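Local coordinates for COG1633: Uncharacterized conserved protein (PDB 2OH3) that is of unknown function but binds a zinc ion within a rubrerythrin-like bundle of four helices, at residues V25-M30 with Y95-Y100; T18-R23 with R48-H53; A40-D45 with V140-W145. All blocks are in the same frame, centred on the assembly; numbering follows the deposited sequence.

Interaction 1 of 3, residues V25-M30 with Y95-Y100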
loop_
_atom_site.group_PDB
_atom_site.type_symbol
_atom_site.label_atom_id
_atom_site.label_comp_id
_atom_site.label_asym_id
_atom_site.label_seq_id
_atom_site.Cartn_x
_atom_site.Cartn_y
_atom_site.Cartn_z
ATOM N N VAL A 25 -5.065 9.938 8.664
ATOM C CA VAL A 25 -4.946 11.334 8.295
ATOM C C VAL A 25 -5.575 11.557 6.945
ATOM O O VAL A 25 -6.332 12.501 6.735
ATOM C CB VAL A 25 -3.498 11.802 8.282
ATOM C CG1 VAL A 25 -3.367 13.149 7.604
ATOM C CG2 VAL A 25 -2.969 11.898 9.722
ATOM N N GLU A 26 -5.279 10.654 6.026
ATOM C CA GLU A 26 -5.796 10.675 4.663
ATOM C C GLU A 26 -7.323 10.615 4.634
ATOM O O GLU A 26 -7.967 11.428 3.977
ATOM C CB GLU A 26 -5.110 9.514 3.919
ATOM C CG GLU A 26 -5.411 9.328 2.529
ATOM C CD GLU A 26 -4.454 8.285 1.908
ATOM O OE1 GLU A 26 -4.683 7.075 2.120
ATOM O OE2 GLU A 26 -3.464 8.681 1.237
ATOM N N LEU A 27 -7.899 9.688 5.387
ATOM C CA LEU A 27 -9.346 9.604 5.489
ATOM C C LEU A 27 -9.961 10.835 6.183
ATOM O O LEU A 27 -11.017 11.314 5.750
ATOM C CB LEU A 27 -9.791 8.306 6.209
ATOM C CG LEU A 27 -9.507 6.939 5.572
ATOM C CD1 LEU A 27 -9.841 5.870 6.584
ATOM C CD2 LEU A 27 -10.287 6.724 4.287
ATOM N N ALA A 28 -9.305 11.344 7.230
ATOM C CA ALA A 28 -9.756 12.566 7.902
ATOM C C ALA A 28 -9.839 13.712 6.892
ATOM O O ALA A 28 -10.823 14.422 6.813
ATOM C CB ALA A 28 -8.790 12.932 9.024
ATOM N N ASP A 29 -8.782 13.855 6.104
ATOM C CA ASP A 29 -8.675 14.920 5.126
ATOM C C ASP A 29 -9.808 14.860 4.134
ATOM O O ASP A 29 -10.348 15.903 3.735
ATOM C CB ASP A 29 -7.334 14.852 4.380
ATOM C CG ASP A 29 -6.178 15.400 5.198
ATOM O OD1 ASP A 29 -6.382 15.979 6.273
ATOM O OD2 ASP A 29 -5.032 15.247 4.774
HETATM N N MSE A 30 -10.138 13.646 3.705
HETATM C CA MSE A 30 -11.207 13.478 2.742
HETATM C C MSE A 30 -12.572 13.743 3.336
HETATM O O MSE A 30 -13.436 14.330 2.663
HETATM C CB MSE A 30 -11.198 12.092 2.159
HETATM C CG MSE A 30 -10.392 12.032 0.923
HETATM SE SE MSE A 30 -10.904 10.468 0.016
HETATM C CE MSE A 30 -10.086 9.360 1.298
ATOM N N TYR A 95 -19.881 6.235 4.906
ATOM C CA TYR A 95 -20.152 4.815 5.052
ATOM C C TYR A 95 -18.965 3.965 4.527
ATOM O O TYR A 95 -18.530 2.998 5.185
ATOM C CB TYR A 95 -21.445 4.429 4.335
ATOM C CG TYR A 95 -21.770 2.955 4.430
ATOM C CD1 TYR A 95 -22.096 2.371 5.657
ATOM C CD2 TYR A 95 -21.762 2.141 3.299
ATOM C CE1 TYR A 95 -22.388 1.012 5.759
ATOM C CE2 TYR A 95 -22.058 0.786 3.385
ATOM C CZ TYR A 95 -22.371 0.231 4.619
ATOM O OH TYR A 95 -22.658 -1.105 4.717
ATOM N N HIS A 96 -18.436 4.337 3.358
ATOM C CA HIS A 96 -17.362 3.563 2.740
ATOM C C HIS A 96 -15.997 3.749 3.409
ATOM O O HIS A 96 -15.216 2.802 3.499
ATOM C CB HIS A 96 -17.285 3.877 1.248
ATOM C CG HIS A 96 -18.429 3.315 0.458
ATOM N ND1 HIS A 96 -19.039 4.008 -0.568
ATOM C CD2 HIS A 96 -19.065 2.122 0.535
ATOM C CE1 HIS A 96 -19.997 3.263 -1.087
ATOM N NE2 HIS A 96 -20.037 2.116 -0.434
ATOM N N ALA A 97 -15.709 4.944 3.913
ATOM C CA ALA A 97 -14.454 5.187 4.607
ATOM C C ALA A 97 -14.410 4.436 5.939
ATOM O O ALA A 97 -13.386 3.797 6.287
ATOM C CB ALA A 97 -14.241 6.691 4.780
ATOM N N LEU A 98 -15.523 4.473 6.668
ATOM C CA LEU A 98 -15.601 3.813 7.944
ATOM C C LEU A 98 -15.448 2.304 7.808
ATOM O O LEU A 98 -14.823 1.667 8.646
ATOM C CB LEU A 98 -16.932 4.100 8.623
ATOM C CG LEU A 98 -17.264 5.422 9.273
ATOM C CD1 LEU A 98 -18.797 5.518 9.525
ATOM C CD2 LEU A 98 -16.497 5.603 10.578
ATOM N N ARG A 99 -16.108 1.719 6.808
ATOM C CA ARG A 99 -16.002 0.290 6.564
ATOM C C ARG A 99 -14.595 -0.118 6.146
ATOM O O ARG A 99 -14.150 -1.177 6.502
ATOM C CB ARG A 99 -16.996 -0.144 5.505
ATOM C CG ARG A 99 -18.424 -0.256 6.105
ATOM C CD ARG A 99 -19.409 -1.105 5.304
ATOM N NE ARG A 99 -19.124 -2.540 5.264
ATOM C CZ ARG A 99 -19.170 -3.388 6.302
ATOM N NH1 ARG A 99 -19.439 -2.987 7.554
ATOM N NH2 ARG A 99 -18.907 -4.670 6.090
ATOM N N TYR A 100 -13.947 0.713 5.339
ATOM C CA TYR A 100 -12.563 0.486 4.911
ATOM C C TYR A 100 -11.658 0.513 6.146
ATOM O O TYR A 100 -10.762 -0.353 6.365
ATOM C CB TYR A 100 -12.153 1.610 3.915
ATOM C CG TYR A 100 -10.687 1.581 3.497
ATOM C CD1 TYR A 100 -10.141 0.440 2.933
ATOM C CD2 TYR A 100 -9.865 2.685 3.673
ATOM C CE1 TYR A 100 -8.813 0.380 2.565
ATOM C CE2 TYR A 100 -8.529 2.639 3.293
ATOM C CZ TYR A 100 -8.027 1.479 2.735
ATOM O OH TYR A 100 -6.719 1.403 2.335
#
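Leu27 meets Ala97 and Tyr100 in a buried contact of apolar side chains between two antiparallel helices of the four-helix bundle, helix 6-33 and helix 94-118. It is a clear example of one branched side chain bridging an interhelical space. The CA atoms of Leu27 and Ala97 lie 6.8 Å apart, and most of the gap is filled by the leucine side chain reaching toward the alanine methyl. It does so through CD2, which reaches CB of Ala97 at 4.0 Å and, one helical turn further on, CD2 of Tyr100 at 4.1 Å. The other methyl, CD1, comes within 4.1 Å of Ala97 O.

Ala97 presents a single methyl, whereas Tyr100 offers its ring edge. The leucine methyl arrives near the plane of that ring and beside its CD2 corner, not over a face, and the two side chains slant across each other. With CG of Tyr100 anti to its backbone N (chi1 174°), the ring reaches out from helix 94-118 into the space facing Leu27. Its hydroxyl is hydrogen-bonded to Lys77 O, while Trp76 packs edge-to-face against the ring. Phe43 of helix 37-61 touches both Leu27 and Ala97, joining a third helix to the group.

No hydrogen bond or charge pair crosses between residues 25-30 and 95-100. Cohesion here probably rests on van der Waals contact and exclusion of water, with the leucine methyl set against an alanine methyl and a ring edge, and the tyrosine's polar end is satisfied by a separate partner.

Interaction 2 of 3, residues T18-R23 with R48-H53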
loop_
_atom_site.group_PDB
_atom_site.type_symbol
_atom_site.label_atom_id
_atom_site.label_comp_id
_atom_site.label_asym_id
_atom_site.label_seq_id
_atom_site.Cartn_x
_atom_site.Cartn_y
_atom_site.Cartn_z
ATOM N N THR A 18 2.522 3.160 12.122
ATOM C CA THR A 18 2.918 4.128 11.116
ATOM C C THR A 18 1.911 4.141 9.942
ATOM O O THR A 18 1.447 5.200 9.493
ATOM C CB THR A 18 4.348 3.807 10.622
ATOM O OG1 THR A 18 5.222 3.793 11.755
ATOM C CG2 THR A 18 4.853 4.842 9.644
ATOM N N GLU A 19 1.550 2.950 9.482
ATOM C CA GLU A 19 0.574 2.820 8.427
ATOM C C GLU A 19 -0.766 3.409 8.871
ATOM O O GLU A 19 -1.312 4.214 8.161
ATOM C CB GLU A 19 0.436 1.354 7.974
ATOM C CG GLU A 19 -0.711 1.113 7.000
ATOM C CD GLU A 19 -0.429 1.550 5.558
ATOM O OE1 GLU A 19 0.593 2.196 5.279
ATOM O OE2 GLU A 19 -1.231 1.208 4.649
ATOM N N ALA A 20 -1.293 3.024 10.029
ATOM C CA ALA A 20 -2.584 3.542 10.493
ATOM C C ALA A 20 -2.615 5.063 10.574
ATOM O O ALA A 20 -3.565 5.691 10.128
ATOM C CB ALA A 20 -2.973 2.954 11.818
ATOM N N ALA A 21 -1.589 5.670 11.146
ATOM C CA ALA A 21 -1.532 7.116 11.198
ATOM C C ALA A 21 -1.664 7.781 9.843
ATOM O O ALA A 21 -2.368 8.775 9.734
ATOM C CB ALA A 21 -0.247 7.595 11.865
ATOM N N GLU A 22 -0.924 7.311 8.850
ATOM C CA GLU A 22 -1.012 7.851 7.507
ATOM C C GLU A 22 -2.367 7.653 6.872
ATOM O O GLU A 22 -2.856 8.534 6.184
ATOM C CB GLU A 22 -0.015 7.166 6.564
ATOM C CG GLU A 22 1.397 7.594 6.761
ATOM C CD GLU A 22 2.362 6.729 5.964
ATOM O OE1 GLU A 22 1.931 6.162 4.905
ATOM O OE2 GLU A 22 3.545 6.657 6.408
ATOM N N ARG A 23 -2.937 6.475 7.040
ATOM C CA ARG A 23 -4.202 6.151 6.370
ATOM C C ARG A 23 -5.385 6.925 6.960
ATOM O O ARG A 23 -6.296 7.348 6.242
ATOM C CB ARG A 23 -4.512 4.677 6.481
ATOM C CG ARG A 23 -3.545 3.704 5.768
ATOM C CD ARG A 23 -3.662 3.683 4.278
ATOM N NE ARG A 23 -3.200 4.913 3.660
ATOM C CZ ARG A 23 -1.961 5.392 3.670
ATOM N NH1 ARG A 23 -0.956 4.762 4.242
ATOM N NH2 ARG A 23 -1.715 6.540 3.065
ATOM N N ARG A 48 -4.444 10.068 15.998
ATOM C CA ARG A 48 -3.746 10.507 17.205
ATOM C C ARG A 48 -3.399 9.341 18.100
ATOM O O ARG A 48 -2.327 9.321 18.677
ATOM C CB ARG A 48 -4.570 11.552 17.959
ATOM C CG ARG A 48 -3.923 12.020 19.258
ATOM C CD ARG A 48 -2.666 12.756 18.984
ATOM N NE ARG A 48 -2.055 13.195 20.234
ATOM C CZ ARG A 48 -0.751 13.403 20.403
ATOM N NH1 ARG A 48 0.113 13.209 19.397
ATOM N NH2 ARG A 48 -0.304 13.799 21.597
ATOM N N PHE A 49 -4.305 8.370 18.228
ATOM C CA PHE A 49 -4.019 7.160 18.969
ATOM C C PHE A 49 -2.785 6.481 18.329
ATOM O O PHE A 49 -1.882 6.004 19.057
ATOM C CB PHE A 49 -5.236 6.202 18.977
ATOM C CG PHE A 49 -4.906 4.823 19.498
ATOM C CD1 PHE A 49 -4.324 3.871 18.671
ATOM C CD2 PHE A 49 -5.137 4.493 20.813
ATOM C CE1 PHE A 49 -3.997 2.583 19.150
ATOM C CE2 PHE A 49 -4.792 3.210 21.310
ATOM C CZ PHE A 49 -4.230 2.263 20.468
ATOM N N SER A 50 -2.736 6.417 16.986
ATOM C CA SER A 50 -1.582 5.795 16.312
ATOM C C SER A 50 -0.255 6.407 16.732
ATOM O O SER A 50 0.670 5.702 17.040
ATOM C CB SER A 50 -1.661 5.916 14.805
ATOM O OG SER A 50 -0.416 5.536 14.256
ATOM N N THR A 51 -0.171 7.721 16.708
ATOM C CA THR A 51 1.018 8.428 17.095
ATOM C C THR A 51 1.440 8.109 18.516
ATOM O O THR A 51 2.619 7.836 18.762
ATOM C CB THR A 51 0.779 9.917 16.957
ATOM O OG1 THR A 51 0.459 10.173 15.587
ATOM C CG2 THR A 51 1.980 10.700 17.382
ATOM N N LEU A 52 0.483 8.162 19.440
ATOM C CA LEU A 52 0.748 7.901 20.852
ATOM C C LEU A 52 1.213 6.479 21.100
ATOM O O LEU A 52 2.213 6.242 21.782
ATOM C CB LEU A 52 -0.501 8.192 21.690
ATOM C CG LEU A 52 -0.879 9.662 21.810
ATOM C CD1 LEU A 52 -2.185 9.786 22.542
ATOM C CD2 LEU A 52 0.202 10.447 22.541
ATOM N N HIS A 53 0.484 5.539 20.525
ATOM C CA HIS A 53 0.793 4.126 20.612
ATOM C C HIS A 53 2.097 3.748 19.893
ATOM O O HIS A 53 2.938 3.025 20.429
ATOM C CB HIS A 53 -0.370 3.280 20.021
ATOM C CG HIS A 53 -0.377 1.866 20.510
ATOM N ND1 HIS A 53 -0.383 0.771 19.668
ATOM C CD2 HIS A 53 -0.331 1.370 21.776
ATOM C CE1 HIS A 53 -0.357 -0.337 20.396
ATOM N NE2 HIS A 53 -0.330 -0.003 21.675
#
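Ala21 and Ser50 face each other where two helices of the rubrerythrin-like four-helix bundle form an antiparallel pair. The axes of segments 18-23 and 48-53 approach to 8.2 Å at an angle of 154°, a close spacing permitted by small residues at the crossing. Both CA-CB bonds point toward the opposing helix, and the two CB atoms of Ala21 and Ser50 lie 3.7 Å apart. Ser50 carries OG anti to its own backbone N, 3.2 Å from Ala21 CB and hydrogen-bonded to Glu17 O of helix 6-33. Ser50 is modelled in two conformers, so this placement of OG describes one of them. Ala20 flanks the pair, its methyl about 4 Å from an imidazole that probably comes from the crystallisation liquor and about 6 Å from the zinc ion.

On another side of helix 6-33, Arg23 turns back along its own helix toward Glu19 and Glu22, forming a salt-bridge network. The Glu19 bond is weak, but Glu19 also pairs with Arg75 of the second subunit. The Glu22 bond is straighter, at 161°: Arg23 NH1 reaches the anti side of Glu22 OE1 at 3.3 Å, standing 27° out of the carboxylate plane.

Interaction 3 of 3, residues A40-D45 with V140-W145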
loop_
_atom_site.group_PDB
_atom_site.type_symbol
_atom_site.label_atom_id
_atom_site.label_comp_id
_atom_site.label_asym_id
_atom_site.label_seq_id
_atom_site.Cartn_x
_atom_site.Cartn_y
_atom_site.Cartn_z
ATOM N N ALA A 40 -14.724 12.940 10.053
ATOM C CA ALA A 40 -13.333 13.418 9.996
ATOM C C ALA A 40 -12.708 13.346 11.360
ATOM O O ALA A 40 -11.589 12.897 11.482
ATOM C CB ALA A 40 -13.282 14.825 9.488
ATOM N N THR A 41 -13.446 13.804 12.382
ATOM C CA THR A 41 -12.993 13.785 13.776
ATOM C C THR A 41 -12.790 12.369 14.359
ATOM O O THR A 41 -11.820 12.152 15.090
ATOM C CB THR A 41 -13.898 14.665 14.663
ATOM O OG1 THR A 41 -14.017 15.961 14.058
ATOM C CG2 THR A 41 -13.301 14.842 16.033
ATOM N N VAL A 42 -13.636 11.391 14.001
ATOM C CA VAL A 42 -13.391 10.013 14.389
ATOM C C VAL A 42 -11.996 9.583 13.891
ATOM O O VAL A 42 -11.220 8.943 14.617
ATOM C CB VAL A 42 -14.476 9.032 13.778
ATOM C CG1 VAL A 42 -14.027 7.591 13.851
ATOM C CG2 VAL A 42 -15.822 9.192 14.468
ATOM N N PHE A 43 -11.697 9.920 12.644
ATOM C CA PHE A 43 -10.400 9.598 12.030
ATOM C C PHE A 43 -9.204 10.435 12.556
ATOM O O PHE A 43 -8.064 9.941 12.595
ATOM C CB PHE A 43 -10.482 9.755 10.514
ATOM C CG PHE A 43 -11.482 8.833 9.842
ATOM C CD1 PHE A 43 -11.743 7.584 10.340
ATOM C CD2 PHE A 43 -12.124 9.223 8.665
ATOM C CE1 PHE A 43 -12.635 6.769 9.714
ATOM C CE2 PHE A 43 -13.052 8.403 8.067
ATOM C CZ PHE A 43 -13.291 7.199 8.575
ATOM N N ARG A 44 -9.450 11.666 12.971
ATOM C CA ARG A 44 -8.372 12.389 13.646
ATOM C C ARG A 44 -8.022 11.720 14.974
ATOM O O ARG A 44 -6.849 11.628 15.338
ATOM C CB ARG A 44 -8.704 13.853 13.863
ATOM C CG ARG A 44 -8.913 14.596 12.622
ATOM C CD ARG A 44 -7.638 14.954 11.891
ATOM N NE ARG A 44 -8.062 15.764 10.762
ATOM C CZ ARG A 44 -7.479 15.827 9.575
ATOM N NH1 ARG A 44 -6.348 15.146 9.318
ATOM N NH2 ARG A 44 -8.057 16.597 8.645
ATOM N N ASP A 45 -9.033 11.237 15.683
ATOM C CA ASP A 45 -8.863 10.620 16.991
ATOM C C ASP A 45 -8.002 9.371 16.833
ATOM O O ASP A 45 -7.024 9.147 17.564
ATOM C CB ASP A 45 -10.244 10.299 17.550
ATOM C CG ASP A 45 -10.229 9.783 18.989
ATOM O OD1 ASP A 45 -9.507 10.325 19.860
ATOM O OD2 ASP A 45 -10.999 8.825 19.245
ATOM N N VAL A 140 -15.315 -2.287 17.594
ATOM C CA VAL A 140 -16.629 -2.080 18.192
ATOM C C VAL A 140 -17.089 -0.624 18.048
ATOM O O VAL A 140 -18.229 -0.378 17.712
ATOM C CB VAL A 140 -16.625 -2.493 19.678
ATOM C CG1 VAL A 140 -17.905 -2.033 20.384
ATOM C CG2 VAL A 140 -16.450 -4.024 19.801
ATOM N N ALA A 141 -16.193 0.335 18.306
ATOM C CA ALA A 141 -16.505 1.756 18.133
ATOM C C ALA A 141 -16.893 2.121 16.686
ATOM O O ALA A 141 -17.866 2.844 16.447
ATOM C CB ALA A 141 -15.335 2.593 18.592
ATOM N N LEU A 142 -16.134 1.625 15.713
ATOM C CA LEU A 142 -16.456 1.828 14.290
ATOM C C LEU A 142 -17.787 1.168 13.895
ATOM O O LEU A 142 -18.526 1.734 13.100
ATOM C CB LEU A 142 -15.318 1.347 13.384
ATOM C CG LEU A 142 -14.009 2.156 13.456
ATOM C CD1 LEU A 142 -12.913 1.447 12.801
ATOM C CD2 LEU A 142 -14.148 3.541 12.846
ATOM N N ASP A 143 -18.094 0.001 14.460
ATOM C CA ASP A 143 -19.419 -0.649 14.280
ATOM C C ASP A 143 -20.579 0.236 14.720
ATOM O O ASP A 143 -21.611 0.269 14.066
ATOM C CB ASP A 143 -19.520 -1.953 15.072
ATOM C CG ASP A 143 -18.753 -3.114 14.447
ATOM O OD1 ASP A 143 -18.437 -3.061 13.251
ATOM O OD2 ASP A 143 -18.497 -4.114 15.164
ATOM N N LYS A 144 -20.414 0.912 15.853
ATOM C CA LYS A 144 -21.429 1.832 16.383
ATOM C C LYS A 144 -21.616 3.025 15.453
ATOM O O LYS A 144 -22.727 3.514 15.264
ATOM C CB LYS A 144 -21.042 2.308 17.800
ATOM C CG LYS A 144 -21.252 1.238 18.866
ATOM C CD LYS A 144 -20.523 1.553 20.169
ATOM C CE LYS A 144 -20.997 0.639 21.315
ATOM N NZ LYS A 144 -20.238 0.895 22.597
ATOM N N TRP A 145 -20.523 3.480 14.852
ATOM C CA TRP A 145 -20.585 4.570 13.881
ATOM C C TRP A 145 -21.275 4.152 12.602
ATOM O O TRP A 145 -22.143 4.865 12.098
ATOM C CB TRP A 145 -19.191 5.131 13.601
ATOM C CG TRP A 145 -18.925 6.205 14.550
ATOM C CD1 TRP A 145 -18.288 6.107 15.763
ATOM C CD2 TRP A 145 -19.374 7.558 14.432
ATOM N NE1 TRP A 145 -18.301 7.333 16.401
ATOM C CE2 TRP A 145 -18.968 8.239 15.606
ATOM C CE3 TRP A 145 -20.055 8.275 13.433
ATOM C CZ2 TRP A 145 -19.229 9.616 15.807
ATOM C CZ3 TRP A 145 -20.321 9.636 13.640
ATOM C CH2 TRP A 145 -19.903 10.286 14.810
#
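Val42 divides its two methyl groups between Trp145 and Leu142, joining helix 37-61 to helix 122-148. It illustrates how the branching of valine lets a short side chain serve two neighbours at once. With chi1 at 164°, CG1 stands anti to the backbone N and CG2 anti to the carbonyl carbon, and the two methyls consequently diverge toward different partners.

CG2 lies over one face of the Trp145 indole in a CH-pi contact. It is 3.7 Å from the centroid of the five-membered ring and 22° off the ring normal. Its closest approach is to CE2 of Trp145, 3.5 Å from Val42 CG2. The indole is turned nearly square to its CA-CB-CG plane (chi2 93°), which presents a face to the methyl, itself sitting toward the rim of the ring system; the two side chains reach out from opposite directions. At the indole edge, Ala141 O lies in the ring plane, 3.4 Å from Trp145 CD1.

CG1 takes the leucine, meeting Leu142 CD2 at 4.2 Å as the two chains pass at a slant. Replacing Trp145 with an alanine would probably deprive Val42 CG2 of its aromatic platform and open a gap at the partly exposed margin of the interface.

Leu142 leads inward, also touching Leu98 and the zinc ligand Glu105 of helix 94-118, with its side chain about 7 Å from the metal. Apolar packing between helices, with a metal site held in the interior, is characteristic of the ferritin-like four-helix bundle to which rubrerythrins belong.

In the fold
From the N terminus, helix 6-33 supplies residues 18-23 and then 25-30, and helix 37-61 supplies 40-45 and then 48-53. Interaction 2 closes the shortest loop, a helical hairpin across the turn between these first two helices. Interaction 1 closes a longer one, bringing helix 94-118 back to helix 6-33 after the mostly non-helical connection that follows residue 61. Interaction 3 closes the longest, from helix 37-61 to helix 122-148. Every pair of loops crosses and none nests, and together they tie all four helices into one bundle. Interactions 1 and 3 also touch directly, through the Asp29-Arg44 salt bridge and the packing of Ala28 on Arg44.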